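Local structure of FeeM (Uncultured bacterium, 2G0B) at residues V59-T63 / A101-Y107; R6-L12 / T51-G57; S152-F156 / Q185-A189. The protein is an N-acyl amino acid synthase, an acyltransferase that probably joins a fatty acyl chain from an acyl carrier protein to an amino acid such as tyrosine. One frame throughout, in Å; residues are numbered along the deposited sequence.

Contacts 1 and 2 lie side by side in one mixed sheet whose strand order, 1-2-3-4-5-7-6, fits the GNAT acetyltransferase fold. Contact 2 pairs the outermost strand 7-11 with strand 49-56; contact 1 pairs the following strand, 59-68, with the end of strand 94-102. Their centres are 10 Å apart, and they touch through the neighbouring strands 49-56 and 59-68. Contact 3 stands apart, its centre 25 Å from each of the others, where helix 148-153 ends against the segment after strand 170-178. Along the chain contact 2 closes first, then contact 1, then contact 3. Contacts 1 and 2 thus join the first four strands at one end of the sheet, while contact 3 borders the N-dodecanoyl-L-tyrosine pocket.

Contact 1 of 3, residues V59-T63 / A101-Y107; sequences VLYGT and AMDHTLY
The antiparallel ladder between strands 59-68 and 94-102 runs out here, with T63 and A101 as a hydrogen-bonded pair and G62 and M102 as a non-hydrogen-bonded one. T63 N gives a bond to A101 O (2.8 Å), and A101 N returns one to T63 O. One step on, D103 N reaches Y61 O at 2.7 Å in a nearly straight bond. On its other side the strand carries a classic beta bulge, Y61 and G62 both facing L54 of strand 49-56. Beyond D103 the chain makes a type I turn to L106, inside which T105 OG1 approaches D103 OD1 from above the carboxylate plane (2.8 Å). The turn brings L106 and Y107 back against Y61. The chi1 of 73° sets Y61 CG between its backbone N and carbonyl carbon, and the ring meets Y107 with one face: Y107 CB lies 3.9 Å from the centroid of the Y61 ring, a CH-pi contact. The two rings themselves, inclined by 26°, are slid apart with centroids 5.1 Å from each other, and overlap little. M102 CE comes to the edge of the Y61 ring, 3.9 Å from Y61 CE1, while L106 CB packs on Y61 CB at 3.7 Å. The polar ends are satisfied beyond the pair, Y61 OH by K7 and Y107 OH by E119. Backbone bonds thus fix the strand register as far as D103; from there packing round the buried Y61 ring, together with a hydrogen bond from N56 ND2 to L106 O, holds the returning turn to the sheet.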
ATOM      1  N   VAL A  59      -4.269  20.360   0.123  1.00 40.10           N
ATOM      2  CA  VAL A  59      -5.417  19.466  -0.032  1.00 40.02           C
ATOM      3  C   VAL A  59      -4.934  18.062  -0.301  1.00 39.97           C
ATOM      4  O   VAL A  59      -4.010  17.854  -1.073  1.00 39.98           O
ATOM      5  CB  VAL A  59      -6.513  19.944  -1.059  1.00 39.92           C
ATOM      6  CG1 VAL A  59      -6.555  21.441  -1.156  1.00 40.21           C
ATOM      7  CG2 VAL A  59      -6.326  19.322  -2.410  1.00 40.31           C
ATOM      8  N   LEU A  60      -5.519  17.110   0.412  1.00 40.00           N
ATOM      9  CA  LEU A  60      -5.103  15.723   0.347  1.00 39.90           C
ATOM     10  C   LEU A  60      -5.655  15.088  -0.890  1.00 39.83           C
ATOM     11  O   LEU A  60      -6.860  15.159  -1.143  1.00 39.80           O
ATOM     12  CB  LEU A  60      -5.589  14.975   1.588  1.00 39.98           C
ATOM     13  CG  LEU A  60      -5.181  13.520   1.780  1.00 39.94           C
ATOM     14  CD1 LEU A  60      -3.738  13.421   2.157  1.00 40.22           C
ATOM     15  CD2 LEU A  60      -6.033  12.896   2.837  1.00 40.12           C
ATOM     16  N   TYR A  61      -4.779  14.469  -1.675  1.00 39.80           N
ATOM     17  CA  TYR A  61      -5.217  13.809  -2.891  1.00 39.94           C
ATOM     18  C   TYR A  61      -4.864  12.341  -2.977  1.00 40.02           C
ATOM     19  O   TYR A  61      -5.427  11.618  -3.793  1.00 40.12           O
ATOM     20  CB  TYR A  61      -4.779  14.574  -4.152  1.00 39.98           C
ATOM     21  CG  TYR A  61      -3.306  14.519  -4.515  1.00 40.12           C
ATOM     22  CD1 TYR A  61      -2.820  13.559  -5.410  1.00 40.00           C
ATOM     23  CD2 TYR A  61      -2.415  15.488  -4.044  1.00 40.12           C
ATOM     24  CE1 TYR A  61      -1.479  13.535  -5.785  1.00 40.12           C
ATOM     25  CE2 TYR A  61      -1.067  15.479  -4.415  1.00 40.07           C
ATOM     26  CZ  TYR A  61      -0.609  14.501  -5.289  1.00 40.30           C
ATOM     27  OH  TYR A  61       0.713  14.468  -5.658  1.00 40.28           O
ATOM     28  N   GLY A  62      -3.960  11.889  -2.124  1.00 40.04           N
ATOM     29  CA  GLY A  62      -3.512  10.514  -2.179  1.00 39.98           C
ATOM     30  C   GLY A  62      -3.121   9.998  -0.833  1.00 40.01           C
ATOM     31  O   GLY A  62      -2.684  10.755   0.020  1.00 40.17           O
ATOM     32  N   THR A  63      -3.272   8.699  -0.635  1.00 40.08           N
ATOM     33  CA  THR A  63      -2.989   8.092   0.657  1.00 40.00           C
ATOM     34  C   THR A  63      -2.500   6.663   0.522  1.00 39.98           C
ATOM     35  O   THR A  63      -2.803   5.985  -0.455  1.00 40.05           O
ATOM     36  CB  THR A  63      -4.230   8.162   1.572  1.00 40.00           C
ATOM     37  OG1 THR A  63      -4.000   7.382   2.744  1.00 40.66           O
ATOM     38  CG2 THR A  63      -5.435   7.484   0.932  1.00 39.81           C
ATOM     39  N   ALA A 101      -4.584   4.751  -2.483  1.00 40.00           N
ATOM     40  CA  ALA A 101      -5.580   5.408  -3.314  1.00 39.90           C
ATOM     41  C   ALA A 101      -5.149   6.811  -3.650  1.00 39.81           C
ATOM     42  O   ALA A 101      -4.527   7.479  -2.837  1.00 39.68           O
ATOM     43  CB  ALA A 101      -6.945   5.424  -2.614  1.00 39.91           C
ATOM     44  N   MET A 102      -5.450   7.231  -4.879  1.00 39.89           N
ATOM     45  CA  MET A 102      -5.200   8.589  -5.346  1.00 39.97           C
ATOM     46  C   MET A 102      -6.485   9.098  -5.954  1.00 40.07           C
ATOM     47  O   MET A 102      -7.193   8.345  -6.613  1.00 40.27           O
ATOM     48  CB  MET A 102      -4.101   8.613  -6.423  1.00 40.01           C
ATOM     49  CG  MET A 102      -2.817   7.853  -6.090  1.00 39.52           C
ATOM     50  SD  MET A 102      -1.526   8.929  -5.559  1.00 38.84           S
ATOM     51  CE  MET A 102      -1.158   9.831  -7.051  1.00 39.21           C
ATOM     52  N   ASP A 103      -6.792  10.369  -5.738  1.00 40.14           N
ATOM     53  CA  ASP A 103      -7.951  10.997  -6.365  1.00 40.27           C
ATOM     54  C   ASP A 103      -7.508  11.737  -7.630  1.00 40.40           C
ATOM     55  O   ASP A 103      -6.859  12.790  -7.548  1.00 40.48           O
ATOM     56  CB  ASP A 103      -8.634  11.960  -5.382  1.00 40.31           C
ATOM     57  CG  ASP A 103      -9.970  12.510  -5.907  1.00 40.41           C
ATOM     58  OD1 ASP A 103     -10.450  12.070  -6.981  1.00 40.45           O
ATOM     59  OD2 ASP A 103     -10.615  13.386  -5.298  1.00 40.58           O
ATOM     60  N   HIS A 104      -7.894  11.198  -8.795  1.00 40.40           N
ATOM     61  CA  HIS A 104      -7.451  11.724 -10.097  1.00 40.49           C
ATOM     62  C   HIS A 104      -7.978  13.138 -10.416  1.00 40.55           C
ATOM     63  O   HIS A 104      -7.420  13.838 -11.273  1.00 40.64           O
ATOM     64  CB  HIS A 104      -7.792  10.734 -11.236  1.00 40.55           C
ATOM     65  CG  HIS A 104      -9.176  10.910 -11.805  1.00 40.98           C
ATOM     66  ND1 HIS A 104     -10.275  10.235 -11.315  1.00 41.14           N
ATOM     67  CD2 HIS A 104      -9.637  11.694 -12.814  1.00 40.85           C
ATOM     68  CE1 HIS A 104     -11.351  10.595 -11.994  1.00 41.06           C
ATOM     69  NE2 HIS A 104     -10.990  11.479 -12.910  1.00 41.05           N
ATOM     70  N   THR A 105      -9.051  13.545  -9.738  1.00 40.52           N
ATOM     71  CA  THR A 105      -9.641  14.859  -9.969  1.00 40.62           C
ATOM     72  C   THR A 105      -8.842  15.965  -9.299  1.00 40.68           C
ATOM     73  O   THR A 105      -8.834  17.096  -9.772  1.00 40.79           O
ATOM     74  CB  THR A 105     -11.120  14.908  -9.509  1.00 40.48           C
ATOM     75  OG1 THR A 105     -11.203  14.544  -8.130  1.00 40.68           O
ATOM     76  CG2 THR A 105     -11.945  13.845 -10.208  1.00 40.39           C
ATOM     77  N   LEU A 106      -8.155  15.627  -8.210  1.00 40.84           N
ATOM     78  CA  LEU A 106      -7.435  16.619  -7.407  1.00 41.03           C
ATOM     79  C   LEU A 106      -5.972  16.768  -7.802  1.00 41.26           C
ATOM     80  O   LEU A 106      -5.258  17.585  -7.229  1.00 41.37           O
ATOM     81  CB  LEU A 106      -7.524  16.284  -5.920  1.00 40.96           C
ATOM     82  CG  LEU A 106      -8.888  16.312  -5.250  1.00 41.08           C
ATOM     83  CD1 LEU A 106      -8.801  15.652  -3.887  1.00 41.20           C
ATOM     84  CD2 LEU A 106      -9.404  17.735  -5.130  1.00 41.54           C
ATOM     85  N   TYR A 107      -5.505  15.949  -8.738  1.00 41.50           N
ATOM     86  CA  TYR A 107      -4.156  16.134  -9.263  1.00 41.61           C
ATOM     87  C   TYR A 107      -4.085  16.045 -10.748  1.00 41.83           C
ATOM     88  O   TYR A 107      -4.642  15.124 -11.367  1.00 41.78           O
ATOM     89  CB  TYR A 107      -3.128  15.206  -8.600  1.00 41.60           C
ATOM     90  CG  TYR A 107      -3.097  13.765  -9.080  1.00 41.52           C
ATOM     91  CD1 TYR A 107      -4.105  12.870  -8.728  1.00 41.59           C
ATOM     92  CD2 TYR A 107      -2.018  13.277  -9.814  1.00 41.79           C
ATOM     93  CE1 TYR A 107      -4.059  11.526  -9.120  1.00 41.40           C
ATOM     94  CE2 TYR A 107      -1.962  11.923 -10.216  1.00 41.60           C
ATOM     95  CZ  TYR A 107      -2.996  11.064  -9.871  1.00 41.57           C
ATOM     96  OH  TYR A 107      -2.964   9.731 -10.255  1.00 42.44           O
TER

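Contact 2 of 3, residues R6-L12 / T51-G57; sequences RKVARIL and TFGLFNG
L12 and F55 make the apolar centre: L12 CD2 comes to the edge of the F55 ring, 3.6 Å from F55 CZ, and L12 CG rests 3.6 Å from G53 N, where the glycine offers only backbone. Beside it L12 CD1 meets T51 CG2. On the other face of the sheet A9 CB packs against L54 CD1 at 3.9 Å. I11 and F52 lie side by side, I11 CG1 3.5 Å from F52 CE1. Moving outward, the guanidinium of R10 lies flat on one face of F55, centres 3.9 Å apart and planes at 20°, an off-centre cation-pi stack. An extended run from CG to NE carries the R10 group across the ring. NH2 also forms a salt bridge to E17, which would help fix the rotation of the stacked group. K7 and N56 run side by side, pointing the same way, with K7 NZ hydrogen-bonded to Y61 OH and N56 ND2 to L106 O. The backbones are antiparallel, their axes at 160°, and hydrogen-bond at V8 with F55 (V8 N to F55 O, 2.9 Å) and at R10 with G53 (G53 N to R10 O, 2.8 Å). G57 N to R6 O closes one end and L12 N to T51 O (2.8 Å) the other. Helix 15-31 lies over L12 and F55, helix 121-133 over A9, F52 and L54, and strand 59-68 continues the sheet beyond strand 49-56.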
ATOM      1  N   ARG A   6       3.433  21.883  -5.790  1.00 39.77           N
ATOM      2  CA  ARG A   6       3.833  21.805  -4.391  1.00 39.92           C
ATOM      3  C   ARG A   6       3.240  20.549  -3.777  1.00 39.82           C
ATOM      4  O   ARG A   6       2.117  20.570  -3.281  1.00 39.90           O
ATOM      5  CB  ARG A   6       3.360  23.047  -3.633  1.00 40.05           C
ATOM      6  CG  ARG A   6       3.800  23.110  -2.179  1.00 40.47           C
ATOM      7  CD  ARG A   6       3.519  24.435  -1.517  1.00 40.79           C
ATOM      8  NE  ARG A   6       4.026  24.483  -0.145  1.00 41.16           N
ATOM      9  CZ  ARG A   6       4.706  25.520   0.368  1.00 41.61           C
ATOM     10  NH1 ARG A   6       4.964  26.600  -0.380  1.00 41.09           N
ATOM     11  NH2 ARG A   6       5.121  25.485   1.634  1.00 41.62           N
ATOM     12  N   LYS A   7       3.987  19.449  -3.836  1.00 39.76           N
ATOM     13  CA  LYS A   7       3.506  18.161  -3.326  1.00 39.78           C
ATOM     14  C   LYS A   7       4.122  17.824  -1.974  1.00 39.71           C
ATOM     15  O   LYS A   7       5.340  17.789  -1.838  1.00 39.67           O
ATOM     16  CB  LYS A   7       3.780  17.021  -4.332  1.00 39.87           C
ATOM     17  CG  LYS A   7       3.622  17.398  -5.802  1.00 39.95           C
ATOM     18  CD  LYS A   7       2.162  17.439  -6.202  1.00 40.34           C
ATOM     19  CE  LYS A   7       1.989  17.169  -7.675  1.00 40.85           C
ATOM     20  NZ  LYS A   7       0.691  16.496  -7.948  1.00 41.05           N
ATOM     21  N   VAL A   8       3.276  17.576  -0.975  1.00 39.63           N
ATOM     22  CA  VAL A   8       3.753  17.222   0.366  1.00 39.59           C
ATOM     23  C   VAL A   8       3.324  15.812   0.769  1.00 39.52           C
ATOM     24  O   VAL A   8       2.143  15.506   0.784  1.00 39.48           O
ATOM     25  CB  VAL A   8       3.258  18.230   1.458  1.00 39.66           C
ATOM     26  CG1 VAL A   8       3.921  17.939   2.799  1.00 39.66           C
ATOM     27  CG2 VAL A   8       3.509  19.664   1.043  1.00 39.53           C
ATOM     28  N   ALA A   9       4.292  14.965   1.099  1.00 39.57           N
ATOM     29  CA  ALA A   9       4.007  13.633   1.629  1.00 39.62           C
ATOM     30  C   ALA A   9       4.388  13.546   3.110  1.00 39.74           C
ATOM     31  O   ALA A   9       5.537  13.805   3.477  1.00 39.81           O
ATOM     32  CB  ALA A   9       4.734  12.580   0.829  1.00 39.55           C
ATOM     33  N   ARG A  10       3.419  13.188   3.957  1.00 39.80           N
ATOM     34  CA  ARG A  10       3.652  13.094   5.409  1.00 39.96           C
ATOM     35  C   ARG A  10       2.757  12.052   6.122  1.00 40.04           C
ATOM     36  O   ARG A  10       1.815  11.529   5.534  1.00 40.08           O
ATOM     37  CB  ARG A  10       3.500  14.463   6.065  1.00 39.89           C
ATOM     38  CG  ARG A  10       2.097  14.971   6.085  1.00 39.73           C
ATOM     39  CD  ARG A  10       1.920  16.197   6.912  1.00 39.74           C
ATOM     40  NE  ARG A  10       0.514  16.517   7.075  1.00 39.68           N
ATOM     41  CZ  ARG A  10      -0.085  17.552   6.508  1.00 40.31           C
ATOM     42  NH1 ARG A  10       0.598  18.392   5.732  1.00 40.64           N
ATOM     43  NH2 ARG A  10      -1.369  17.757   6.713  1.00 40.55           N
ATOM     44  N   ILE A  11       3.079  11.752   7.382  1.00 40.05           N
ATOM     45  CA  ILE A  11       2.266  10.849   8.194  1.00 40.13           C
ATOM     46  C   ILE A  11       0.975  11.554   8.556  1.00 40.10           C
ATOM     47  O   ILE A  11       0.995  12.709   8.941  1.00 40.28           O
ATOM     48  CB  ILE A  11       3.040  10.423   9.485  1.00 40.21           C
ATOM     49  CG1 ILE A  11       4.161   9.433   9.138  1.00 40.46           C
ATOM     50  CG2 ILE A  11       2.095   9.814  10.525  1.00 40.10           C
ATOM     51  CD1 ILE A  11       5.134   9.133  10.285  1.00 40.47           C
ATOM     52  N   LEU A  12      -0.151  10.876   8.394  1.00 40.05           N
ATOM     53  CA  LEU A  12      -1.431  11.467   8.750  1.00 40.13           C
ATOM     54  C   LEU A  12      -1.734  11.254  10.232  1.00 40.20           C
ATOM     55  O   LEU A  12      -1.817  10.120  10.698  1.00 40.40           O
ATOM     56  CB  LEU A  12      -2.547  10.912   7.868  1.00 40.08           C
ATOM     57  CG  LEU A  12      -2.411  11.206   6.372  1.00 40.08           C
ATOM     58  CD1 LEU A  12      -3.683  10.862   5.665  1.00 40.47           C
ATOM     59  CD2 LEU A  12      -2.041  12.662   6.113  1.00 39.69           C
ATOM     60  N   THR A  51      -0.846   5.553   8.618  1.00 40.06           N
ATOM     61  CA  THR A  51      -1.360   6.122   7.373  1.00 40.00           C
ATOM     62  C   THR A  51      -0.507   7.300   6.888  1.00 40.07           C
ATOM     63  O   THR A  51      -0.189   8.214   7.652  1.00 40.10           O
ATOM     64  CB  THR A  51      -2.832   6.569   7.541  1.00 40.00           C
ATOM     65  OG1 THR A  51      -3.642   5.454   7.927  1.00 40.04           O
ATOM     66  CG2 THR A  51      -3.426   6.996   6.201  1.00 39.93           C
ATOM     67  N   PHE A  52      -0.133   7.262   5.614  1.00 40.05           N
ATOM     68  CA  PHE A  52       0.577   8.358   4.980  1.00 40.09           C
ATOM     69  C   PHE A  52      -0.380   9.105   4.057  1.00 40.15           C
ATOM     70  O   PHE A  52      -1.409   8.559   3.648  1.00 40.32           O
ATOM     71  CB  PHE A  52       1.774   7.838   4.185  1.00 40.03           C
ATOM     72  CG  PHE A  52       2.752   7.067   5.004  1.00 40.03           C
ATOM     73  CD1 PHE A  52       3.665   7.720   5.821  1.00 40.40           C
ATOM     74  CD2 PHE A  52       2.768   5.687   4.964  1.00 40.10           C
ATOM     75  CE1 PHE A  52       4.578   7.000   6.587  1.00 40.41           C
ATOM     76  CE2 PHE A  52       3.673   4.964   5.728  1.00 40.32           C
ATOM     77  CZ  PHE A  52       4.578   5.622   6.543  1.00 40.30           C
ATOM     78  N   GLY A  53      -0.047  10.352   3.743  1.00 39.97           N
ATOM     79  CA  GLY A  53      -0.870  11.158   2.874  1.00 39.88           C
ATOM     80  C   GLY A  53      -0.056  11.972   1.895  1.00 39.98           C
ATOM     81  O   GLY A  53       1.128  12.215   2.101  1.00 40.01           O
ATOM     82  N   LEU A  54      -0.709  12.394   0.824  1.00 39.96           N
ATOM     83  CA  LEU A  54      -0.074  13.157  -0.220  1.00 39.89           C
ATOM     84  C   LEU A  54      -0.920  14.366  -0.496  1.00 39.91           C
ATOM     85  O   LEU A  54      -2.095  14.244  -0.835  1.00 40.00           O
ATOM     86  CB  LEU A  54       0.057  12.307  -1.478  1.00 39.96           C
ATOM     87  CG  LEU A  54       0.958  12.796  -2.612  1.00 39.96           C
ATOM     88  CD1 LEU A  54       2.321  13.227  -2.111  1.00 39.80           C
ATOM     89  CD2 LEU A  54       1.097  11.721  -3.656  1.00 39.81           C
ATOM     90  N   PHE A  55      -0.306  15.539  -0.368  1.00 39.95           N
ATOM     91  CA  PHE A  55      -1.014  16.810  -0.436  1.00 39.82           C
ATOM     92  C   PHE A  55      -0.609  17.654  -1.631  1.00 39.85           C
ATOM     93  O   PHE A  55       0.579  17.900  -1.861  1.00 39.70           O
ATOM     94  CB  PHE A  55      -0.771  17.620   0.838  1.00 39.81           C
ATOM     95  CG  PHE A  55      -1.310  16.986   2.071  1.00 39.75           C
ATOM     96  CD1 PHE A  55      -0.545  16.086   2.796  1.00 39.57           C
ATOM     97  CD2 PHE A  55      -2.575  17.310   2.531  1.00 39.66           C
ATOM     98  CE1 PHE A  55      -1.039  15.506   3.912  1.00 39.25           C
ATOM     99  CE2 PHE A  55      -3.068  16.735   3.660  1.00 39.28           C
ATOM    100  CZ  PHE A  55      -2.302  15.835   4.353  1.00 39.54           C
ATOM    101  N   ASN A  56      -1.605  18.118  -2.374  1.00 39.95           N
ATOM    102  CA  ASN A  56      -1.390  19.111  -3.406  1.00 40.13           C
ATOM    103  C   ASN A  56      -1.637  20.464  -2.807  1.00 40.19           C
ATOM    104  O   ASN A  56      -2.781  20.920  -2.745  1.00 40.21           O
ATOM    105  CB  ASN A  56      -2.345  18.898  -4.573  1.00 40.22           C
ATOM    106  CG  ASN A  56      -1.741  19.287  -5.891  1.00 40.33           C
ATOM    107  OD1 ASN A  56      -0.865  20.158  -5.957  1.00 40.50           O
ATOM    108  ND2 ASN A  56      -2.202  18.644  -6.966  1.00 40.43           N
ATOM    109  N   GLY A  57      -0.566  21.090  -2.321  1.00 40.19           N
ATOM    110  CA  GLY A  57      -0.648  22.390  -1.701  1.00 40.11           C
ATOM    111  C   GLY A  57      -1.668  22.413  -0.596  1.00 40.19           C
ATOM    112  O   GLY A  57      -2.558  23.277  -0.584  1.00 40.26           O
TER

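Contact 3 of 3, residues S152-F156 / Q185-A189; sequences SLLGF and QTLLA
G155 and T186 are the closest backbone pair, CA to CA 4.2 Å, at the point where helix 148-153 ends in a Schellman motif: G155 takes a positive phi of 102°, with two bonds back into the last turn, one of them G155 N to S152 O (3.1 Å). The glycine brings its CA against the other segment, 3.2 Å from Q185 O in a CA-H...O contact. Q185 lies alongside, its CB 3.5 Å from G155 O, while its amide OE1 accepts a weak hydrogen bond from Y178 N. T186 OG1 sits near L153 O, but the hydroxyl is placed too close to a neighbouring atom for that bond to be more than doubtful. The firmer evidence is apolar. L188 straddles the two leucines at the helix end, with CD2 4.1 Å from L153 CD1 and CD1 4.1 Å from L154 CD2. L153 turns its CG away from its own backbone N (chi1 169°) and meets L188 at about a right angle; its CD1 also lies 4.3 Å from L187 CD1. F156, just past the glycine, touches the bound N-dodecanoyl-L-tyrosine, and the side chain of L154 is about 4 Å from that ligand. With no settled polar bond across it, this surface contact probably depends on leucine packing and on a backbone fit at G155, joining the C-terminal segment to one border of the product pocket.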
ATOM      1  N   SER A 152       6.053  -5.845 -10.153  1.00 40.20           N
ATOM      2  CA  SER A 152       7.107  -6.793 -10.478  1.00 40.37           C
ATOM      3  C   SER A 152       8.415  -6.051 -10.861  1.00 40.42           C
ATOM      4  O   SER A 152       9.512  -6.479 -10.487  1.00 40.56           O
ATOM      5  CB  SER A 152       6.650  -7.753 -11.586  1.00 40.37           C
ATOM      6  OG  SER A 152       7.197  -7.398 -12.849  1.00 40.60           O
ATOM      7  N   LEU A 153       8.282  -4.931 -11.573  1.00 40.35           N
ATOM      8  CA  LEU A 153       9.424  -4.081 -11.885  1.00 40.26           C
ATOM      9  C   LEU A 153       9.989  -3.474 -10.605  1.00 40.25           C
ATOM     10  O   LEU A 153      11.205  -3.415 -10.425  1.00 40.30           O
ATOM     11  CB  LEU A 153       9.025  -2.980 -12.872  1.00 40.31           C
ATOM     12  CG  LEU A 153      10.022  -1.835 -13.132  1.00 40.11           C
ATOM     13  CD1 LEU A 153      10.943  -2.153 -14.307  1.00 40.33           C
ATOM     14  CD2 LEU A 153       9.293  -0.557 -13.374  1.00 39.55           C
ATOM     15  N   LEU A 154       9.099  -3.073  -9.696  1.00 40.28           N
ATOM     16  CA  LEU A 154       9.508  -2.547  -8.383  1.00 40.27           C
ATOM     17  C   LEU A 154      10.172  -3.603  -7.486  1.00 40.39           C
ATOM     18  O   LEU A 154      10.631  -3.275  -6.387  1.00 40.47           O
ATOM     19  CB  LEU A 154       8.325  -1.934  -7.642  1.00 40.21           C
ATOM     20  CG  LEU A 154       7.782  -0.567  -8.045  1.00 40.30           C
ATOM     21  CD1 LEU A 154       7.129   0.094  -6.836  1.00 40.13           C
ATOM     22  CD2 LEU A 154       8.846   0.319  -8.635  1.00 40.11           C
ATOM     23  N   GLY A 155      10.227  -4.860  -7.952  1.00 40.27           N
ATOM     24  CA  GLY A 155      10.977  -5.897  -7.263  1.00 40.14           C
ATOM     25  C   GLY A 155      10.174  -6.878  -6.426  1.00 40.15           C
ATOM     26  O   GLY A 155      10.752  -7.766  -5.786  1.00 40.13           O
ATOM     27  N   PHE A 156       8.849  -6.717  -6.422  1.00 40.10           N
ATOM     28  CA  PHE A 156       7.954  -7.616  -5.697  1.00 39.98           C
ATOM     29  C   PHE A 156       7.804  -8.952  -6.415  1.00 40.05           C
ATOM     30  O   PHE A 156       7.452  -9.003  -7.599  1.00 40.07           O
ATOM     31  CB  PHE A 156       6.592  -6.986  -5.536  1.00 39.95           C
ATOM     32  CG  PHE A 156       6.537  -5.910  -4.505  1.00 40.05           C
ATOM     33  CD1 PHE A 156       6.820  -4.593  -4.842  1.00 40.06           C
ATOM     34  CD2 PHE A 156       6.151  -6.198  -3.203  1.00 39.97           C
ATOM     35  CE1 PHE A 156       6.740  -3.588  -3.896  1.00 39.91           C
ATOM     36  CE2 PHE A 156       6.063  -5.203  -2.257  1.00 39.81           C
ATOM     37  CZ  PHE A 156       6.357  -3.889  -2.605  1.00 40.01           C
ATOM     38  N   GLN A 185      16.530  -7.021  -6.025  1.00 40.53           N
ATOM     39  CA  GLN A 185      15.293  -7.622  -6.537  1.00 40.52           C
ATOM     40  C   GLN A 185      14.661  -6.785  -7.626  1.00 40.59           C
ATOM     41  O   GLN A 185      13.696  -7.210  -8.249  1.00 40.62           O
ATOM     42  CB  GLN A 185      14.276  -7.814  -5.420  1.00 40.47           C
ATOM     43  CG  GLN A 185      14.867  -8.018  -4.061  1.00 40.70           C
ATOM     44  CD  GLN A 185      14.186  -9.121  -3.282  1.00 41.34           C
ATOM     45  OE1 GLN A 185      12.955  -9.271  -3.334  1.00 42.02           O
ATOM     46  NE2 GLN A 185      14.976  -9.896  -2.548  1.00 41.52           N
ATOM     47  N   THR A 186      15.221  -5.599  -7.855  1.00 40.64           N
ATOM     48  CA  THR A 186      14.654  -4.628  -8.773  1.00 40.71           C
ATOM     49  C   THR A 186      15.634  -4.314  -9.887  1.00 40.70           C
ATOM     50  O   THR A 186      16.845  -4.256  -9.658  1.00 40.93           O
ATOM     51  CB  THR A 186      14.231  -3.345  -7.975  1.00 40.80           C
ATOM     52  OG1 THR A 186      12.828  -3.152  -8.119  1.00 41.27           O
ATOM     53  CG2 THR A 186      14.764  -2.093  -8.574  1.00 40.73           C
ATOM     54  N   LEU A 187      15.120  -4.179 -11.106  1.00 40.65           N
ATOM     55  CA  LEU A 187      15.961  -3.840 -12.258  1.00 40.55           C
ATOM     56  C   LEU A 187      16.437  -2.396 -12.212  1.00 40.47           C
ATOM     57  O   LEU A 187      17.521  -2.090 -12.695  1.00 40.39           O
ATOM     58  CB  LEU A 187      15.212  -4.073 -13.564  1.00 40.60           C
ATOM     59  CG  LEU A 187      14.834  -5.498 -13.911  1.00 40.60           C
ATOM     60  CD1 LEU A 187      13.640  -5.476 -14.856  1.00 40.98           C
ATOM     61  CD2 LEU A 187      16.016  -6.196 -14.550  1.00 40.54           C
ATOM     62  N   LEU A 188      15.610  -1.512 -11.631  1.00 40.41           N
ATOM     63  CA  LEU A 188      15.913  -0.071 -11.533  1.00 40.32           C
ATOM     64  C   LEU A 188      17.176   0.228 -10.724  1.00 40.33           C
ATOM     65  O   LEU A 188      17.717   1.332 -10.803  1.00 40.49           O
ATOM     66  CB  LEU A 188      14.726   0.712 -10.942  1.00 40.18           C
ATOM     67  CG  LEU A 188      13.315   0.501 -11.486  1.00 39.91           C
ATOM     68  CD1 LEU A 188      12.308   1.236 -10.614  1.00 39.49           C
ATOM     69  CD2 LEU A 188      13.212   0.959 -12.919  1.00 39.75           C
ATOM     70  N   ALA A 189      17.648  -0.763  -9.969  1.00 40.28           N
ATOM     71  CA  ALA A 189      18.848  -0.618  -9.158  1.00 40.20           C
ATOM     72  C   ALA A 189      20.124  -0.659  -9.995  1.00 40.20           C
ATOM     73  O   ALA A 189      21.187  -0.270  -9.523  1.00 40.38           O
ATOM     74  CB  ALA A 189      18.885  -1.659  -8.107  1.00 40.13           C
TER